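PDB 1WZ8: enoyl-CoA hydratase from Thermus thermophilus, which probably catalyses the reversible hydration of enoyl-CoA thioesters, as a hexameric member of the enoyl-CoA hydratase/isomerase (crotonase) family. Local coordinates for residues 22-27 and 56-61; 64-69 and 112-117; 106-111 and 201-206; 129-134 and 184-189; 141-146 and 170-175. All blocks are in the same frame, centred on the assembly; numbering follows the deposited sequence.

Interaction 1 (22-27 and 56-61); sequences LEITFR and RAVLLR
L59 O is gripped by two donors of strand 21-26. I24 N donates to L59 O at 2.8 Å, and E23 CA sends its C-H to the same oxygen, CA to O 3.4 Å. This is the parallel strand pair of a beta-alpha-beta unit, in which helix 36-49 links strand 21-26 to strand 57-62. Five backbone hydrogen bonds zip the pair together, from L22 N to A57 O at one end to F26 N and R61 O, 3.0 Å apart, at the other. L22, I24, V58 and L60 share one face. I24 CB meets L60 CD2 at 3.9 Å, while I24 CD1 lies obliquely against V58 CG1. Helix 36-49 covers this face through L49 and W46. At the strand end, F26 CG takes the crowded position between backbone N and carbonyl carbon (chi1 56°). This brings F26 CD2 to 3.4 Å from R61 O. The other face carries E23, T25, L59 and R61, and Y196 and A199 of helix 195-207 pack on L59. E23 runs alongside L59 and points the same way. Its OE2 bonds to the hydroxyl of Y196. The extended R61 side chain leaves the sheet on this face, and its NE makes a salt bridge to E112. R61 meets the E23 carboxylate through a water in the guanidinium plane. It takes a hydrogen from R61 NH1 at 2.6 Å and gives one to E23 OE2 at 3.0 Å.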
# COMPACT_ATOMS: atom_id res chain seq x y z
N LEU A 22 0.72 18.97 -29.52
CA LEU A 22 -0.46 18.46 -30.20
C LEU A 22 -1.67 18.98 -29.44
O LEU A 22 -1.90 18.62 -28.28
CB LEU A 22 -0.47 16.93 -30.21
CG LEU A 22 -1.73 16.33 -30.85
CD1 LEU A 22 -1.87 16.84 -32.28
CD2 LEU A 22 -1.66 14.82 -30.82
N GLU A 23 -2.44 19.84 -30.09
CA GLU A 23 -3.61 20.41 -29.46
C GLU A 23 -4.86 19.64 -29.85
O GLU A 23 -5.14 19.45 -31.04
CB GLU A 23 -3.77 21.87 -29.88
CG GLU A 23 -4.98 22.55 -29.28
CD GLU A 23 -5.23 23.90 -29.88
OE1 GLU A 23 -5.57 23.96 -31.09
OE2 GLU A 23 -5.10 24.91 -29.16
N ILE A 24 -5.60 19.17 -28.85
CA ILE A 24 -6.83 18.43 -29.09
C ILE A 24 -8.00 19.28 -28.62
O ILE A 24 -8.12 19.56 -27.43
CB ILE A 24 -6.85 17.09 -28.32
CG1 ILE A 24 -5.65 16.23 -28.71
CG2 ILE A 24 -8.15 16.35 -28.62
CD1 ILE A 24 -5.63 14.86 -28.04
N THR A 25 -8.83 19.71 -29.57
CA THR A 25 -10.00 20.52 -29.26
C THR A 25 -11.22 19.63 -29.38
O THR A 25 -11.43 18.98 -30.40
CB THR A 25 -10.15 21.70 -30.27
OG1 THR A 25 -9.01 22.56 -30.18
CG2 THR A 25 -11.41 22.50 -29.96
N PHE A 26 -12.04 19.58 -28.33
CA PHE A 26 -13.22 18.73 -28.38
C PHE A 26 -14.49 19.57 -28.42
O PHE A 26 -14.56 20.65 -27.83
CB PHE A 26 -13.24 17.75 -27.20
CG PHE A 26 -13.16 18.41 -25.86
CD1 PHE A 26 -14.31 18.84 -25.21
CD2 PHE A 26 -11.93 18.57 -25.22
CE1 PHE A 26 -14.23 19.43 -23.94
CE2 PHE A 26 -11.84 19.15 -23.96
CZ PHE A 26 -12.99 19.58 -23.32
N ARG A 27 -15.48 19.05 -29.14
CA ARG A 27 -16.75 19.74 -29.31
C ARG A 27 -17.91 18.85 -28.89
O ARG A 27 -18.09 17.77 -29.45
CB ARG A 27 -16.89 20.14 -30.78
CG ARG A 27 -18.04 21.07 -31.12
CD ARG A 27 -18.03 21.34 -32.62
NE ARG A 27 -18.89 22.46 -33.00
CZ ARG A 27 -20.21 22.48 -32.84
NH1 ARG A 27 -20.83 21.43 -32.30
NH2 ARG A 27 -20.91 23.53 -33.22
N ARG A 56 5.33 16.10 -28.09
CA ARG A 56 6.17 16.36 -26.92
C ARG A 56 5.29 16.84 -25.77
O ARG A 56 5.69 16.79 -24.60
CB ARG A 56 7.26 17.39 -27.26
CG ARG A 56 8.25 16.89 -28.32
CD ARG A 56 9.30 17.93 -28.71
NE ARG A 56 10.34 18.12 -27.70
CZ ARG A 56 11.41 17.34 -27.56
NH1 ARG A 56 11.60 16.30 -28.36
NH2 ARG A 56 12.30 17.60 -26.61
N ALA A 57 4.09 17.30 -26.10
CA ALA A 57 3.13 17.77 -25.10
C ALA A 57 1.75 17.83 -25.73
O ALA A 57 1.61 18.13 -26.92
CB ALA A 57 3.52 19.14 -24.57
N VAL A 58 0.73 17.52 -24.94
CA VAL A 58 -0.65 17.56 -25.41
C VAL A 58 -1.39 18.70 -24.72
O VAL A 58 -1.26 18.90 -23.51
CB VAL A 58 -1.38 16.22 -25.13
CG1 VAL A 58 -2.87 16.36 -25.41
CG2 VAL A 58 -0.78 15.12 -26.00
N LEU A 59 -2.16 19.45 -25.50
CA LEU A 59 -2.93 20.57 -24.98
C LEU A 59 -4.40 20.28 -25.22
O LEU A 59 -4.82 20.06 -26.35
CB LEU A 59 -2.52 21.87 -25.68
CG LEU A 59 -3.32 23.13 -25.32
CD1 LEU A 59 -3.24 23.38 -23.82
CD2 LEU A 59 -2.76 24.33 -26.09
N LEU A 60 -5.19 20.28 -24.15
CA LEU A 60 -6.62 20.01 -24.25
C LEU A 60 -7.42 21.30 -24.13
O LEU A 60 -7.15 22.12 -23.25
CB LEU A 60 -7.05 19.04 -23.15
CG LEU A 60 -6.42 17.65 -23.19
CD1 LEU A 60 -6.84 16.86 -21.95
CD2 LEU A 60 -6.84 16.92 -24.47
N ARG A 61 -8.40 21.46 -25.01
CA ARG A 61 -9.24 22.65 -24.98
C ARG A 61 -10.61 22.30 -25.53
O ARG A 61 -10.74 21.48 -26.44
CB ARG A 61 -8.63 23.77 -25.83
CG ARG A 61 -9.38 25.09 -25.72
CD ARG A 61 -8.88 26.13 -26.72
NE ARG A 61 -9.37 27.47 -26.40
CZ ARG A 61 -9.08 28.57 -27.09
NH1 ARG A 61 -8.31 28.49 -28.17
NH2 ARG A 61 -9.56 29.74 -26.71
O HOH W 1 -7.41 26.73 -29.80

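Interaction 2 (64-69 and 112-117); sequences GGVFSA and EKVAVG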
# COMPACT_ATOMS: atom_id res chain seq x y z
N GLY A 64 -15.48 26.58 -28.52
CA GLY A 64 -16.38 27.63 -28.08
C GLY A 64 -15.99 28.37 -26.81
O GLY A 64 -16.83 29.02 -26.18
N GLY A 65 -14.72 28.28 -26.43
CA GLY A 65 -14.25 28.97 -25.24
C GLY A 65 -14.77 28.41 -23.92
O GLY A 65 -14.91 29.15 -22.94
N VAL A 66 -15.06 27.11 -23.89
CA VAL A 66 -15.55 26.48 -22.68
C VAL A 66 -15.01 25.06 -22.66
O VAL A 66 -14.92 24.42 -23.71
CB VAL A 66 -17.10 26.44 -22.64
CG1 VAL A 66 -17.63 25.61 -23.80
CG2 VAL A 66 -17.57 25.87 -21.32
N PHE A 67 -14.62 24.57 -21.49
CA PHE A 67 -14.08 23.22 -21.40
C PHE A 67 -15.22 22.21 -21.50
O PHE A 67 -15.58 21.80 -22.61
CB PHE A 67 -13.30 23.03 -20.10
CG PHE A 67 -12.29 21.91 -20.16
CD1 PHE A 67 -12.46 20.75 -19.41
CD2 PHE A 67 -11.17 22.02 -20.98
CE1 PHE A 67 -11.53 19.72 -19.46
CE2 PHE A 67 -10.23 20.98 -21.04
CZ PHE A 67 -10.41 19.83 -20.28
N SER A 68 -15.80 21.80 -20.38
CA SER A 68 -16.90 20.84 -20.44
C SER A 68 -17.76 20.74 -19.18
O SER A 68 -17.25 20.71 -18.06
CB SER A 68 -16.37 19.44 -20.78
OG SER A 68 -17.44 18.49 -20.79
N ALA A 69 -19.07 20.68 -19.39
CA ALA A 69 -20.03 20.57 -18.29
C ALA A 69 -20.18 19.10 -17.87
O ALA A 69 -20.94 18.78 -16.96
CB ALA A 69 -21.38 21.14 -18.71
N GLU A 112 -11.40 26.54 -19.54
CA GLU A 112 -12.14 27.78 -19.70
C GLU A 112 -13.58 27.71 -19.21
O GLU A 112 -14.32 26.78 -19.54
CB GLU A 112 -12.16 28.18 -21.18
CG GLU A 112 -10.79 28.42 -21.79
CD GLU A 112 -10.86 28.60 -23.30
OE1 GLU A 112 -11.19 27.63 -24.00
OE2 GLU A 112 -10.59 29.73 -23.77
N LYS A 113 -13.96 28.70 -18.41
CA LYS A 113 -15.32 28.85 -17.88
C LYS A 113 -15.95 27.76 -17.03
O LYS A 113 -16.44 28.05 -15.94
CB LYS A 113 -16.28 29.16 -19.03
CG LYS A 113 -15.94 30.42 -19.80
CD LYS A 113 -17.02 30.75 -20.82
CE LYS A 113 -16.64 31.96 -21.65
NZ LYS A 113 -15.36 31.73 -22.38
N VAL A 114 -15.99 26.53 -17.53
CA VAL A 114 -16.62 25.46 -16.78
C VAL A 114 -15.95 24.09 -16.92
O VAL A 114 -15.48 23.71 -17.99
CB VAL A 114 -18.10 25.28 -17.22
CG1 VAL A 114 -18.79 24.26 -16.33
CG2 VAL A 114 -18.83 26.61 -17.18
N ALA A 115 -15.92 23.36 -15.80
CA ALA A 115 -15.36 22.02 -15.74
C ALA A 115 -16.16 21.32 -14.65
O ALA A 115 -15.95 21.55 -13.47
CB ALA A 115 -13.88 22.06 -15.37
N VAL A 116 -17.10 20.47 -15.07
CA VAL A 116 -17.96 19.75 -14.15
C VAL A 116 -18.01 18.26 -14.52
O VAL A 116 -17.89 17.90 -15.69
CB VAL A 116 -19.41 20.31 -14.20
CG1 VAL A 116 -20.31 19.53 -13.25
CG2 VAL A 116 -19.42 21.80 -13.84
N GLY A 117 -18.18 17.41 -13.52
CA GLY A 117 -18.25 15.97 -13.75
C GLY A 117 -17.10 15.44 -14.58
O GLY A 117 -15.94 15.63 -14.23
O HOH W 2 -12.09 27.36 -26.61
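F67 and E112 begin the tight half of this contact. F67 N donates to a lone pair of E112 O in the carbonyl plane, at 3.0 Å. E112 O also accepts V114 N of its own segment at 2.6 Å, which closes a gamma turn around K113. Two more backbone bonds follow, S68 N to V114 O and V116 N to S68 O (3.0 Å), round a single bridge of S68 with A115. F67 CB is pressed to 3.1 Å from V114 O. Its CG lies opposite the backbone N (chi1 -157°), which carries the ring away from segment 112-117. V66 CG2 rests against V114 CB at 4.2 Å. End to end, 65-69 and 112-116 run 5° apart.

The outer end is looser and more open to solvent. G65 lies beside two charged side chains. K113 lays its aliphatic chain along G65 O and bends at its last torsion (chi4 59°), so that NZ bonds to this oxygen at 2.7 Å. E112 OE1 is linked to G65 N through one water, though the bond from G65 N is weak. OE1 also makes a salt bridge to R61.

In crotonases two backbone N-H groups, one from the loop after a sheet strand and one from the start of a later helix, form the oxyanion hole. The positions of 64-69 and of G117, the N-cap residue before helix 118-125, are consistent with this. Strand 136-138 flanks 114-116, A123 of helix 118-125 packs on F67, and V195 and Y196 of helix 195-207 lie against E112.

Interaction 3 (106-111 and 201-206); sequences PVVAAV and EVAERL
P106 and L206 meet through the puckered P106 ring, and no flat group takes part: no aromatic ring, amide or charged plane. P106 CB is reached by both L206 methyls, CD1 at 3.8 Å and CD2 at 4.2 Å. Everything else is aliphatic, and no hydrogen bond crosses. V108 is the central residue. Its chi1 of 179° sets CG1 opposite the backbone N, which leaves CG2 opposite the carbonyl carbon, and CG2 does all the touching. V108 CG2 lies 4.0 Å from V202 CG1 and 4.1 Å from A203 CB. V108 CG2 also comes 4.0 Å from A203 CA, since the small alanine lets the methyl settle close to the helix backbone. The approach to L206 is the tightest: L206 CD1 and V108 CG2 are 3.4 Å apart, inside normal carbon contact. The two chains slant across each other there. One L206 methyl, CD1, touches both P106 and V108.

V202 and L206, one turn apart, point at the strand, with A203 at their flank. The axes of strand 107-111 and helical segment 201-206 are 8.6 Å apart at closest and run nearly antiparallel, at 170°. The helix thus covers one face of the main crotonase sheet. L171 of the second subunit packs on the V202, R205 and L206 side chains. In the sheet, strand 107-111 lies between strands 57-62 and 128-132, and A199, a turn earlier on the helix, also packs on V108.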
# COMPACT_ATOMS: atom_id res chain seq x y z
N PRO A 106 3.62 15.02 -21.32
CA PRO A 106 2.88 15.91 -20.42
C PRO A 106 1.61 16.39 -21.10
O PRO A 106 1.61 16.66 -22.30
CB PRO A 106 3.86 17.05 -20.17
CG PRO A 106 5.20 16.37 -20.27
CD PRO A 106 5.00 15.49 -21.49
N VAL A 107 0.53 16.48 -20.33
CA VAL A 107 -0.76 16.93 -20.83
C VAL A 107 -1.17 18.19 -20.09
O VAL A 107 -1.14 18.22 -18.86
CB VAL A 107 -1.84 15.84 -20.63
CG1 VAL A 107 -3.21 16.34 -21.11
CG2 VAL A 107 -1.45 14.57 -21.37
N VAL A 108 -1.55 19.22 -20.84
CA VAL A 108 -1.97 20.48 -20.26
C VAL A 108 -3.43 20.72 -20.64
O VAL A 108 -3.83 20.44 -21.76
CB VAL A 108 -1.13 21.66 -20.83
CG1 VAL A 108 -1.61 22.98 -20.23
CG2 VAL A 108 0.35 21.44 -20.54
N ALA A 109 -4.21 21.23 -19.69
CA ALA A 109 -5.61 21.52 -19.96
C ALA A 109 -5.89 23.01 -19.83
O ALA A 109 -5.55 23.63 -18.82
CB ALA A 109 -6.50 20.73 -19.01
N ALA A 110 -6.51 23.59 -20.85
CA ALA A 110 -6.88 25.01 -20.83
C ALA A 110 -8.33 24.99 -20.38
O ALA A 110 -9.24 24.91 -21.21
CB ALA A 110 -6.75 25.62 -22.22
N VAL A 111 -8.54 25.05 -19.07
CA VAL A 111 -9.88 24.97 -18.50
C VAL A 111 -10.60 26.32 -18.50
O VAL A 111 -10.46 27.12 -17.57
CB VAL A 111 -9.81 24.41 -17.08
CG1 VAL A 111 -11.18 23.96 -16.62
CG2 VAL A 111 -8.82 23.25 -17.04
N GLU A 201 1.37 28.50 -23.56
CA GLU A 201 2.73 28.86 -23.15
C GLU A 201 3.34 27.72 -22.33
O GLU A 201 4.52 27.36 -22.49
CB GLU A 201 2.70 30.15 -22.32
CG GLU A 201 4.06 30.61 -21.83
CD GLU A 201 3.96 31.72 -20.80
OE1 GLU A 201 3.33 32.76 -21.10
OE2 GLU A 201 4.50 31.55 -19.69
N VAL A 202 2.53 27.17 -21.42
CA VAL A 202 2.98 26.07 -20.58
C VAL A 202 3.29 24.86 -21.45
O VAL A 202 4.33 24.22 -21.31
CB VAL A 202 1.89 25.70 -19.54
CG1 VAL A 202 2.30 24.46 -18.77
CG2 VAL A 202 1.67 26.86 -18.58
N ALA A 203 2.37 24.54 -22.36
CA ALA A 203 2.56 23.40 -23.24
C ALA A 203 3.82 23.56 -24.09
O ALA A 203 4.59 22.62 -24.25
CB ALA A 203 1.34 23.23 -24.15
N GLU A 204 4.03 24.76 -24.62
CA GLU A 204 5.20 25.00 -25.44
C GLU A 204 6.47 24.77 -24.62
O GLU A 204 7.41 24.13 -25.10
CB GLU A 204 5.19 26.41 -26.02
CG GLU A 204 6.34 26.69 -26.98
CD GLU A 204 6.17 27.99 -27.74
OE1 GLU A 204 7.01 28.28 -28.61
OE2 GLU A 204 5.19 28.72 -27.47
N ARG A 205 6.49 25.30 -23.40
CA ARG A 205 7.65 25.15 -22.51
C ARG A 205 7.94 23.67 -22.26
O ARG A 205 9.10 23.26 -22.23
CB ARG A 205 7.42 25.84 -21.16
CG ARG A 205 7.60 27.35 -21.17
CD ARG A 205 7.42 27.93 -19.77
NE ARG A 205 8.44 27.48 -18.83
CZ ARG A 205 8.37 27.66 -17.51
NH1 ARG A 205 7.33 28.29 -16.98
NH2 ARG A 205 9.34 27.21 -16.73
N LEU A 206 6.89 22.88 -22.08
CA LEU A 206 7.05 21.45 -21.85
C LEU A 206 7.61 20.79 -23.10
O LEU A 206 8.45 19.89 -23.00
CB LEU A 206 5.71 20.83 -21.48
CG LEU A 206 5.18 21.20 -20.10
CD1 LEU A 206 3.70 20.85 -19.99
CD2 LEU A 206 5.99 20.48 -19.03

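Interaction 4 (129-134 and 184-189); sequences AVVGKG and GLVALA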
# COMPACT_ATOMS: atom_id res chain seq x y z
N ALA A 129 -3.13 22.01 -15.18
CA ALA A 129 -4.37 22.64 -15.59
C ALA A 129 -4.24 24.12 -15.33
O ALA A 129 -3.78 24.54 -14.27
CB ALA A 129 -5.55 22.07 -14.80
N VAL A 130 -4.63 24.92 -16.32
CA VAL A 130 -4.60 26.36 -16.19
C VAL A 130 -6.07 26.76 -16.20
O VAL A 130 -6.79 26.45 -17.15
CB VAL A 130 -3.89 27.04 -17.39
CG1 VAL A 130 -3.91 28.55 -17.21
CG2 VAL A 130 -2.46 26.53 -17.50
N VAL A 131 -6.52 27.42 -15.14
CA VAL A 131 -7.91 27.85 -15.07
C VAL A 131 -8.01 29.36 -15.01
O VAL A 131 -7.01 30.05 -14.80
CB VAL A 131 -8.63 27.27 -13.82
CG1 VAL A 131 -8.50 25.76 -13.79
CG2 VAL A 131 -8.05 27.89 -12.54
N GLY A 132 -9.22 29.85 -15.20
CA GLY A 132 -9.44 31.28 -15.12
C GLY A 132 -9.83 31.57 -13.68
O GLY A 132 -10.34 30.70 -12.99
N LYS A 133 -9.57 32.79 -13.21
CA LYS A 133 -9.92 33.14 -11.84
C LYS A 133 -11.42 32.90 -11.60
O LYS A 133 -11.83 32.53 -10.50
CB LYS A 133 -9.58 34.60 -11.57
CG LYS A 133 -8.09 34.88 -11.62
CD LYS A 133 -7.77 36.30 -11.21
CE LYS A 133 -6.27 36.53 -11.23
NZ LYS A 133 -5.58 35.50 -10.41
N GLY A 134 -12.22 33.12 -12.65
CA GLY A 134 -13.66 32.95 -12.54
C GLY A 134 -14.22 31.63 -13.04
O GLY A 134 -15.44 31.44 -13.07
N GLY A 184 -4.78 24.23 -4.12
CA GLY A 184 -3.81 23.31 -4.70
C GLY A 184 -4.43 22.31 -5.66
O GLY A 184 -3.78 21.35 -6.07
N LEU A 185 -5.69 22.53 -6.03
CA LEU A 185 -6.38 21.63 -6.95
C LEU A 185 -5.80 21.76 -8.35
O LEU A 185 -5.71 20.77 -9.09
CB LEU A 185 -7.87 21.94 -6.99
CG LEU A 185 -8.72 20.94 -7.79
CD1 LEU A 185 -8.88 19.66 -6.98
CD2 LEU A 185 -10.09 21.55 -8.09
N VAL A 186 -5.42 22.98 -8.72
CA VAL A 186 -4.84 23.25 -10.03
C VAL A 186 -3.58 24.10 -9.87
O VAL A 186 -3.41 24.76 -8.84
CB VAL A 186 -5.83 23.99 -10.95
CG1 VAL A 186 -7.06 23.12 -11.19
CG2 VAL A 186 -6.22 25.33 -10.34
N ALA A 187 -2.73 24.10 -10.89
CA ALA A 187 -1.47 24.83 -10.83
C ALA A 187 -1.54 26.35 -10.96
O ALA A 187 -0.89 27.07 -10.20
CB ALA A 187 -0.51 24.29 -11.89
N LEU A 188 -2.32 26.82 -11.92
CA LEU A 188 -2.42 28.26 -12.15
C LEU A 188 -3.83 28.74 -12.39
O LEU A 188 -4.65 28.03 -12.95
CB LEU A 188 -1.58 28.65 -13.36
CG LEU A 188 -0.07 28.38 -13.37
CD1 LEU A 188 0.43 28.51 -14.80
CD2 LEU A 188 0.65 29.35 -12.44
N ALA A 189 -4.08 29.97 -11.95
CA ALA A 189 -5.37 30.62 -12.15
C ALA A 189 -5.01 31.99 -12.69
O ALA A 189 -4.38 32.78 -11.99
CB ALA A 189 -6.12 30.76 -10.83
O HOH W 3 -2.55 21.77 -12.36
O HOH W 4 -3.25 35.06 -12.03
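An edge of the main crotonase sheet within this chain is formed here, where short strand 188-190 runs parallel to strand 128-132. One direct backbone hydrogen bond joins the two segments: V131 N to L188 O, 2.9 Å and almost perfectly straight at 179°. One residue further on, V131 O receives the C-H of A189 CA, 3.2 Å apart. Before this pair, the chains part. A129 O is 3.6 Å from both A187 N and L188 N, and a water bridges A129 N and A187 N instead. Side chains pack beside it. V131 and V186 reach toward each other tip to tip, with CG2 to CG2 at 3.8 Å. In V186, chi1 -62° turns CG1 opposite the carbonyl carbon, where it meets A129 CB at 4.1 Å, and leaves CG2 between N and carbonyl carbon. At the other end K133 bends at its last torsion. K133 NZ has a weak direct bond to A189 O at 3.4 Å, backed by a water that links the two atoms. Y167 of the second subunit packs on A187 and L188. Just upstream, G184 closes helix 177-183 with a Schellman motif, so a capped helix leads through a short loop into an edge strand of the crotonase fold.

Interaction 5 (141-146 and 170-175); sequences HLRLGV and LLNEPL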
# COMPACT_ATOMS: atom_id res chain seq x y z
N HIS A 141 -21.64 15.37 -8.79
CA HIS A 141 -22.34 14.07 -8.74
C HIS A 141 -23.41 13.98 -7.64
O HIS A 141 -24.50 13.47 -7.83
CB HIS A 141 -21.29 12.98 -8.54
CG HIS A 141 -20.49 12.80 -9.81
ND1 HIS A 141 -19.25 13.33 -9.99
CD2 HIS A 141 -20.85 12.11 -10.97
CE1 HIS A 141 -18.87 12.95 -11.22
NE2 HIS A 141 -19.81 12.23 -11.84
N LEU A 142 -23.12 14.49 -6.44
CA LEU A 142 -24.08 14.43 -5.35
C LEU A 142 -25.38 15.16 -5.70
O LEU A 142 -26.46 14.79 -5.24
CB LEU A 142 -23.47 15.01 -4.07
CG LEU A 142 -22.57 14.06 -3.27
CD1 LEU A 142 -23.39 12.88 -2.76
CD2 LEU A 142 -21.42 13.56 -4.15
N ARG A 143 -25.26 16.19 -6.53
CA ARG A 143 -26.41 16.96 -6.98
C ARG A 143 -27.25 16.09 -7.91
O ARG A 143 -28.47 16.16 -7.92
CB ARG A 143 -25.95 18.21 -7.72
CG ARG A 143 -27.05 19.01 -8.39
CD ARG A 143 -26.45 19.78 -9.58
NE ARG A 143 -26.03 21.13 -9.28
CZ ARG A 143 -25.36 21.91 -10.13
NH1 ARG A 143 -25.03 21.46 -11.34
NH2 ARG A 143 -25.08 23.17 -9.81
N LEU A 144 -26.57 15.26 -8.70
CA LEU A 144 -27.24 14.36 -9.65
C LEU A 144 -27.86 13.17 -8.93
O LEU A 144 -28.78 12.53 -9.45
CB LEU A 144 -26.24 13.86 -10.70
CG LEU A 144 -26.75 12.86 -11.74
CD1 LEU A 144 -27.85 13.50 -12.58
CD2 LEU A 144 -25.60 12.41 -12.64
N GLY A 145 -27.34 12.85 -7.74
CA GLY A 145 -27.88 11.74 -6.98
C GLY A 145 -27.04 10.48 -6.97
O GLY A 145 -27.52 9.42 -6.58
N VAL A 146 -25.78 10.58 -7.40
CA VAL A 146 -24.89 9.42 -7.40
C VAL A 146 -23.57 9.78 -6.75
O VAL A 146 -23.25 10.95 -6.58
CB VAL A 146 -24.62 8.90 -8.84
CG1 VAL A 146 -25.91 8.40 -9.47
CG2 VAL A 146 -24.02 10.01 -9.70
N LEU A 170 -18.89 16.31 -0.93
CA LEU A 170 -20.11 15.90 -0.25
C LEU A 170 -21.22 16.95 -0.28
O LEU A 170 -22.41 16.60 -0.29
CB LEU A 170 -19.81 15.53 1.21
CG LEU A 170 -18.90 14.34 1.50
CD1 LEU A 170 -18.76 14.18 3.00
CD2 LEU A 170 -19.48 13.07 0.89
N LEU A 171 -20.85 18.22 -0.29
CA LEU A 171 -21.83 19.31 -0.30
C LEU A 171 -22.13 19.86 -1.68
O LEU A 171 -23.03 20.68 -1.86
CB LEU A 171 -21.37 20.45 0.61
CG LEU A 171 -21.46 20.20 2.11
CD1 LEU A 171 -20.81 21.35 2.86
CD2 LEU A 171 -22.93 20.07 2.51
N ASN A 172 -21.36 19.41 -2.66
CA ASN A 172 -21.55 19.86 -4.03
C ASN A 172 -21.28 21.37 -4.09
O ASN A 172 -21.94 22.10 -4.82
CB ASN A 172 -22.98 19.56 -4.48
CG ASN A 172 -23.07 19.33 -5.96
OD1 ASN A 172 -22.66 18.29 -6.47
ND2 ASN A 172 -23.63 20.31 -6.66
N GLU A 173 -20.30 21.81 -3.30
CA GLU A 173 -19.93 23.22 -3.28
C GLU A 173 -18.95 23.55 -4.40
O GLU A 173 -17.86 22.98 -4.46
CB GLU A 173 -19.29 23.58 -1.93
CG GLU A 173 -20.27 24.11 -0.91
CD GLU A 173 -20.91 25.41 -1.36
OE1 GLU A 173 -20.19 26.43 -1.45
OE2 GLU A 173 -22.12 25.41 -1.63
N PRO A 174 -19.32 24.47 -5.30
CA PRO A 174 -18.43 24.83 -6.40
C PRO A 174 -17.20 25.60 -5.92
O PRO A 174 -17.17 26.16 -4.83
CB PRO A 174 -19.32 25.68 -7.30
CG PRO A 174 -20.22 26.36 -6.31
CD PRO A 174 -20.58 25.24 -5.36
N LEU A 175 -16.17 25.60 -6.76
CA LEU A 175 -14.94 26.33 -6.49
C LEU A 175 -14.70 27.24 -7.68
O LEU A 175 -15.01 26.89 -8.81
CB LEU A 175 -13.75 25.37 -6.38
CG LEU A 175 -13.46 24.68 -5.05
CD1 LEU A 175 -12.54 23.50 -5.31
CD2 LEU A 175 -12.82 25.65 -4.05
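L170 begins the contact with its backbone: its carbonyl O lies 3.9 Å from L142 CG. Its own side chain points away, and T217 of the third subunit packs on it. L171 packs on L206 of that same subunit. N172 then leaves the helix with positive phi (63°) and does most of the touching. Its amide comes in beside the first turn of helix 141-144. N172 OD1 accepts a weak bond from R143 N, 3.3 Å long and bent to 138°. N172 OD1 also lies 3.8 Å from L142 N and 3.9 Å from H141 N, near several N-H groups at the start of that helix. N172 ND2 sits against R143 CB at 3.3 Å and 3.6 Å from R143 NE, without a bond. The R143 chain crosses the amide at about a right angle, bent at its third torsion, and the two planes are 52° apart. L138 of strand 136-138 touches both N172 and R143. L142 CB stands 4.1 Å from N172 OD1, and L214 of the third subunit packs on L142. After N172 the chain moves off. E173 makes a salt bridge to R205 of the third subunit, and L175 joins L137 in a small sheet.

Away from N172, the H141 ring bonds to D139 through ND1 and to a bound pentanediol through NE2, probably a crystallisation molecule. The helix closes at G145 with a Schellman motif, in which V146 N donates to H141 O. Here, in the crotonase fold, one helix end faces the start of another, beside a subunit interface.

How the interactions relate
Interactions 1, 3 and 4 follow one sheet from strand 21-26 to strand 188-190. Interaction 1 touches interaction 3 through V58, L60 and V108, and interaction 3 touches interaction 4 through A109, V111 and V130. Their chemistry differs: interaction 1 is mainly backbone bonding, interaction 3 purely apolar helix-on-sheet packing, and interaction 4 a ragged, water-bridged edge. Interaction 2 is partly buried and mixes a few backbone bonds with a charged, hydrated end; R61 and E112 tie it to interaction 1. Interaction 5 is buried yet loosely bonded. Its centre is about 28 Å from those of interactions 1 and 3. Interactions 3, 4 and 5 also border neighbouring subunits.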